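Local coordinates for carbohydrate binding family 6 (Clostridium thermocellum, PDB 5A8C), which probably hydrolyses terminal alpha-L-arabinofuranosyl linkages in arabinose-containing polysaccharides, as a family 43 glycoside hydrolase with a five-bladed beta-propeller fold, at residues N46-D58 and I68-W82. Numbering follows the deposited sequence. Where two conformers were deposited one is given.
Sequences NGRLYIYCSHDSD and IPDITCISTDDLKNW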
loop_
_atom_site.group_PDB
_atom_site.type_symbol
_atom_site.label_atom_id
_atom_site.label_comp_id
_atom_site.label_asym_id
_atom_site.label_seq_id
_atom_site.Cartn_x
_atom_site.Cartn_y
_atom_site.Cartn_z
ATOM N N ASN A 46 18.745 -4.944 4.693
ATOM C CA ASN A 46 20.182 -4.948 4.387
ATOM C C ASN A 46 20.669 -3.674 3.753
ATOM O O ASN A 46 21.419 -3.678 2.776
ATOM C CB ASN A 46 20.501 -6.229 3.637
ATOM C CG ASN A 46 20.748 -7.419 4.601
ATOM O OD1 ASN A 46 20.614 -7.293 5.831
ATOM N ND2 ASN A 46 20.983 -8.585 4.042
ATOM N N GLY A 47 20.211 -2.558 4.302
ATOM C CA GLY A 47 20.676 -1.267 3.907
ATOM C C GLY A 47 20.003 -0.674 2.687
ATOM O O GLY A 47 20.373 0.429 2.315
ATOM N N ARG A 48 19.066 -1.400 2.074
ATOM C CA ARG A 48 18.366 -0.932 0.890
ATOM C C ARG A 48 16.909 -0.676 1.222
ATOM O O ARG A 48 16.285 -1.355 2.046
ATOM C CB ARG A 48 18.430 -1.986 -0.218
ATOM C CG ARG A 48 19.849 -2.258 -0.711
ATOM C CD ARG A 48 19.875 -3.193 -1.904
ATOM N NE ARG A 48 19.393 -2.559 -3.106
ATOM C CZ ARG A 48 20.139 -1.776 -3.884
ATOM N NH1 ARG A 48 21.400 -1.481 -3.616
ATOM N NH2 ARG A 48 19.554 -1.247 -4.937
ATOM N N LEU A 49 16.335 0.276 0.494
ATOM C CA LEU A 49 14.898 0.556 0.498
ATOM C C LEU A 49 14.291 -0.106 -0.730
ATOM O O LEU A 49 14.678 0.226 -1.866
ATOM C CB LEU A 49 14.675 2.055 0.472
ATOM C CG LEU A 49 13.205 2.510 0.453
ATOM C CD1 LEU A 49 12.447 2.068 1.664
ATOM C CD2 LEU A 49 13.119 4.013 0.283
ATOM N N TYR A 50 13.396 -1.064 -0.500
ATOM C CA TYR A 50 12.687 -1.789 -1.546
ATOM C C TYR A 50 11.279 -1.234 -1.609
ATOM O O TYR A 50 10.592 -1.112 -0.604
ATOM C CB TYR A 50 12.624 -3.297 -1.241
ATOM C CG TYR A 50 13.942 -4.008 -1.287
ATOM C CD1 TYR A 50 14.783 -4.019 -0.198
ATOM C CD2 TYR A 50 14.324 -4.679 -2.422
ATOM C CE1 TYR A 50 16.017 -4.656 -0.265
ATOM C CE2 TYR A 50 15.567 -5.316 -2.530
ATOM C CZ TYR A 50 16.407 -5.294 -1.428
ATOM O OH TYR A 50 17.639 -5.936 -1.481
ATOM N N ILE A 51 10.822 -0.982 -2.852
ATOM C CA ILE A 51 9.435 -0.525 -3.110
ATOM C C ILE A 51 8.765 -1.548 -4.015
ATOM O O ILE A 51 9.324 -1.936 -5.050
ATOM C CB ILE A 51 9.409 0.873 -3.767
ATOM C CG1 ILE A 51 10.149 1.909 -2.924
ATOM C CG2 ILE A 51 7.951 1.293 -3.930
ATOM C CD1 ILE A 51 10.234 3.280 -3.589
ATOM N N TYR A 52 7.580 -1.999 -3.573
ATOM C CA TYR A 52 6.772 -2.952 -4.311
ATOM C C TYR A 52 5.534 -2.221 -4.783
ATOM O O TYR A 52 4.891 -1.522 -3.973
ATOM C CB TYR A 52 6.356 -4.124 -3.364
ATOM C CG TYR A 52 7.527 -4.875 -2.831
ATOM C CD1 TYR A 52 8.285 -4.363 -1.770
ATOM C CD2 TYR A 52 7.952 -6.066 -3.376
ATOM C CE1 TYR A 52 9.370 -5.029 -1.282
ATOM C CE2 TYR A 52 9.046 -6.754 -2.896
ATOM C CZ TYR A 52 9.778 -6.217 -1.853
ATOM O OH TYR A 52 10.874 -6.845 -1.327
ATOM N N CYS A 53 5.124 -2.451 -6.020
ATOM C CA CYS A 53 4.047 -1.684 -6.615
ATOM C C CYS A 53 3.108 -2.605 -7.395
ATOM O O CYS A 53 3.537 -3.586 -8.000
ATOM C CB CYS A 53 4.554 -0.650 -7.620
ATOM S SG CYS A 53 5.653 0.581 -6.905
ATOM N N SER A 54 1.832 -2.224 -7.442
ATOM C CA SER A 54 0.968 -2.719 -8.510
ATOM C C SER A 54 1.643 -2.460 -9.851
ATOM O O SER A 54 2.036 -1.310 -10.092
ATOM C CB SER A 54 -0.335 -1.911 -8.506
ATOM O OG SER A 54 -1.111 -2.154 -7.361
ATOM N N HIS A 55 1.786 -3.465 -10.699
ATOM C CA HIS A 55 2.265 -3.225 -12.070
ATOM C C HIS A 55 1.066 -2.895 -12.961
ATOM O O HIS A 55 0.234 -3.762 -13.227
ATOM C CB HIS A 55 2.972 -4.426 -12.578
ATOM C CG HIS A 55 3.342 -4.347 -14.042
ATOM N ND1 HIS A 55 3.716 -3.266 -14.808
ATOM C CD2 HIS A 55 3.334 -5.403 -14.882
ATOM C CE1 HIS A 55 3.914 -3.689 -16.067
ATOM N NE2 HIS A 55 3.703 -4.985 -16.125
ATOM N N ASP A 56 0.908 -1.621 -13.313
ATOM C CA ASP A 56 -0.092 -1.199 -14.269
ATOM C C ASP A 56 0.355 -1.658 -15.652
ATOM O O ASP A 56 1.311 -1.102 -16.199
ATOM C CB ASP A 56 -0.264 0.345 -14.280
ATOM C CG ASP A 56 -1.204 0.913 -13.242
ATOM O OD1 ASP A 56 -2.082 0.200 -12.710
ATOM O OD2 ASP A 56 -1.082 2.159 -13.030
ATOM N N SER A 57 -0.304 -2.645 -16.218
ATOM C CA SER A 57 0.070 -3.131 -17.545
ATOM C C SER A 57 -0.080 -2.024 -18.585
ATOM O O SER A 57 -0.936 -1.152 -18.479
ATOM C CB SER A 57 -0.811 -4.276 -17.969
ATOM O OG SER A 57 -0.709 -5.353 -17.046
ATOM N N ASP A 58 0.776 -2.030 -19.608
ATOM C CA ASP A 58 0.589 -1.095 -20.688
ATOM C C ASP A 58 -0.855 -1.146 -21.184
ATOM O O ASP A 58 -1.432 -2.223 -21.355
ATOM C CB ASP A 58 1.556 -1.434 -21.810
ATOM C CG ASP A 58 3.012 -1.232 -21.408
ATOM O OD1 ASP A 58 3.321 -0.525 -20.436
ATOM O OD2 ASP A 58 3.876 -1.831 -22.120
ATOM N N ILE A 68 -3.701 -5.293 -13.511
ATOM C CA ILE A 68 -2.580 -5.405 -12.567
ATOM C C ILE A 68 -2.407 -6.914 -12.254
ATOM O O ILE A 68 -2.971 -7.417 -11.262
ATOM C CB ILE A 68 -2.831 -4.614 -11.282
ATOM C CG1 ILE A 68 -3.092 -3.122 -11.577
ATOM C CG2 ILE A 68 -1.644 -4.755 -10.349
ATOM C CD1 ILE A 68 -3.768 -2.411 -10.410
ATOM N N PRO A 69 -1.653 -7.646 -13.080
ATOM C CA PRO A 69 -1.527 -9.086 -12.921
ATOM C C PRO A 69 -0.403 -9.491 -11.996
ATOM O O PRO A 69 -0.255 -10.660 -11.657
ATOM C CB PRO A 69 -1.302 -9.569 -14.350
ATOM C CG PRO A 69 -0.554 -8.444 -14.999
ATOM C CD PRO A 69 -1.185 -7.215 -14.411
ATOM N N ASP A 70 0.483 -8.531 -11.714
ATOM C CA ASP A 70 1.757 -8.801 -11.073
ATOM C C ASP A 70 2.217 -7.559 -10.271
ATOM O O ASP A 70 1.587 -6.512 -10.342
ATOM C CB ASP A 70 2.770 -9.364 -12.096
ATOM C CG ASP A 70 2.914 -8.598 -13.376
ATOM O OD1 ASP A 70 2.469 -7.451 -13.444
ATOM O OD2 ASP A 70 3.556 -9.158 -14.301
ATOM N N ILE A 71 3.304 -7.772 -9.525
ATOM C CA ILE A 71 3.877 -6.783 -8.608
ATOM C C ILE A 71 5.320 -6.486 -9.060
ATOM O O ILE A 71 6.125 -7.406 -9.129
ATOM C CB ILE A 71 3.879 -7.317 -7.185
ATOM C CG1 ILE A 71 2.507 -7.598 -6.693
ATOM C CG2 ILE A 71 4.662 -6.398 -6.253
ATOM C CD1 ILE A 71 1.651 -6.427 -6.662
ATOM N N THR A 72 5.622 -5.205 -9.218
ATOM C CA THR A 72 6.955 -4.720 -9.571
ATOM C C THR A 72 7.737 -4.421 -8.319
ATOM O O THR A 72 7.166 -3.924 -7.349
ATOM C CB THR A 72 6.796 -3.391 -10.392
ATOM O OG1 THR A 72 6.003 -3.629 -11.533
ATOM C CG2 THR A 72 8.127 -2.787 -10.737
ATOM N N CYS A 73 9.060 -4.636 -8.343
ATOM C CA CYS A 73 9.901 -4.227 -7.211
ATOM C C CYS A 73 11.091 -3.450 -7.756
ATOM O O CYS A 73 11.761 -3.889 -8.721
ATOM C CB CYS A 73 10.412 -5.450 -6.470
ATOM S SG CYS A 73 11.529 -5.159 -5.125
ATOM N N ILE A 74 11.391 -2.313 -7.118
ATOM C CA ILE A 74 12.611 -1.515 -7.368
ATOM C C ILE A 74 13.279 -1.286 -6.016
ATOM O O ILE A 74 12.640 -1.338 -4.975
ATOM C CB ILE A 74 12.286 -0.208 -8.118
ATOM C CG1 ILE A 74 11.504 0.780 -7.269
ATOM C CG2 ILE A 74 11.610 -0.490 -9.436
ATOM C CD1 ILE A 74 11.273 2.126 -7.917
ATOM N N SER A 75 14.575 -0.965 -6.036
ATOM C CA SER A 75 15.242 -0.677 -4.774
ATOM C C SER A 75 16.384 0.263 -4.961
ATOM O O SER A 75 16.916 0.484 -6.053
ATOM C CB SER A 75 15.755 -1.944 -4.065
ATOM O OG SER A 75 16.933 -2.453 -4.701
ATOM N N THR A 76 16.849 0.789 -3.822
ATOM C CA THR A 76 17.984 1.698 -3.796
ATOM C C THR A 76 18.754 1.545 -2.502
ATOM O O THR A 76 18.197 1.212 -1.479
ATOM C CB THR A 76 17.504 3.144 -3.930
ATOM O OG1 THR A 76 18.633 4.016 -4.169
ATOM C CG2 THR A 76 16.726 3.646 -2.717
ATOM N N ASP A 77 20.048 1.881 -2.565
ATOM C CA ASP A 77 20.836 2.080 -1.347
ATOM C C ASP A 77 21.269 3.501 -1.142
ATOM O O ASP A 77 21.993 3.762 -0.191
ATOM C CB ASP A 77 22.049 1.147 -1.208
ATOM C CG ASP A 77 23.165 1.473 -2.103
ATOM O OD1 ASP A 77 23.023 2.406 -2.904
ATOM O OD2 ASP A 77 24.220 0.794 -1.937
ATOM N N ASP A 78 20.829 4.407 -1.988
ATOM C CA ASP A 78 21.321 5.773 -1.952
ATOM C C ASP A 78 20.293 6.826 -2.277
ATOM O O ASP A 78 20.612 8.019 -2.261
ATOM C CB ASP A 78 22.589 5.973 -2.841
ATOM C CG ASP A 78 22.339 5.823 -4.307
ATOM O OD1 ASP A 78 21.201 5.543 -4.730
ATOM O OD2 ASP A 78 23.297 5.997 -5.073
ATOM N N LEU A 79 19.035 6.418 -2.568
ATOM C CA LEU A 79 18.010 7.320 -2.960
ATOM C C LEU A 79 18.356 8.123 -4.246
ATOM O O LEU A 79 17.767 9.187 -4.452
ATOM C CB LEU A 79 17.588 8.254 -1.800
ATOM C CG LEU A 79 16.943 7.547 -0.577
ATOM C CD1 LEU A 79 16.918 8.473 0.629
ATOM C CD2 LEU A 79 15.558 7.028 -0.860
ATOM N N LYS A 80 19.203 7.544 -5.080
ATOM C CA LYS A 80 19.611 8.130 -6.347
ATOM C C LYS A 80 19.518 7.128 -7.472
ATOM O O LYS A 80 18.976 7.473 -8.565
ATOM C CB LYS A 80 20.987 8.765 -6.242
ATOM C CG LYS A 80 21.104 9.900 -5.223
ATOM C CD LYS A 80 22.528 10.444 -5.046
ATOM C CE LYS A 80 22.608 11.417 -3.875
ATOM N NZ LYS A 80 22.305 10.757 -2.562
ATOM N N ASN A 81 20.130 5.959 -7.306
ATOM C CA ASN A 81 20.152 4.904 -8.303
ATOM C C ASN A 81 19.105 3.896 -7.893
ATOM O O ASN A 81 19.239 3.310 -6.808
ATOM C CB ASN A 81 21.567 4.273 -8.417
ATOM C CG ASN A 81 21.708 3.399 -9.677
ATOM O OD1 ASN A 81 20.795 2.746 -10.094
ATOM N ND2 ASN A 81 22.896 3.373 -10.268
ATOM N N TRP A 82 18.112 3.697 -8.740
ATOM C CA TRP A 82 17.068 2.724 -8.512
ATOM C C TRP A 82 17.298 1.511 -9.386
ATOM O O TRP A 82 17.389 1.645 -10.624
ATOM C CB TRP A 82 15.684 3.357 -8.778
ATOM C CG TRP A 82 15.355 4.431 -7.789
ATOM C CD1 TRP A 82 15.613 5.744 -7.885
ATOM C CD2 TRP A 82 14.767 4.242 -6.492
ATOM N NE1 TRP A 82 15.249 6.397 -6.747
ATOM C CE2 TRP A 82 14.674 5.501 -5.882
ATOM C CE3 TRP A 82 14.242 3.123 -5.812
ATOM C CZ2 TRP A 82 14.102 5.685 -4.595
ATOM C CZ3 TRP A 82 13.690 3.301 -4.550
ATOM C CH2 TRP A 82 13.627 4.575 -3.975
HETATM O O HOH W 1 23.219 -2.301 -1.471
HETATM O O HOH W 2 20.321 0.675 -6.920
HETATM O O HOH W 3 3.519 -8.100 -16.790
#
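Y52 turns a face of its ring to C73, whose SG lies 4.0 Å from the ring centroid and 24° off the normal; the same sulfur meets the Y50 ring at its edge. C73 can reach Y52 because its SG stands anti to the backbone N (chi1 176°). A small, polarisable thiol suits this place between two broad rings. S75 serves twice: its CB lies over the Y50 face, a CH-pi contact 3.9 Å from the centroid, while its OG accepts from R48 and also bonds H85 of the next strand. R48, long enough to cross the strand pair, bends at chi3 (72°) and grips that OG side-on with NE and NH2 (NH2 to OG 2.9 Å). The guanidinium lies flat over the T76-D77 peptide. On the other face I51 CD1 reaches W82 CZ3 at 3.6 Å, while L49 CD2 meets L79 CD2. Antiparallel backbone bonds such as I51 N to I74 O (2.8 Å) join 48-56 to 70-76, the central strands of a four-stranded propeller blade. The chemistry thus divides by face: L49 and I51 pack apolar groups, whereas the tyrosine face runs from sulfur-aromatic packing to charged R48 at one partly exposed end, where waters bridge NH1 to D77 OD2 and NH2 to N81 O.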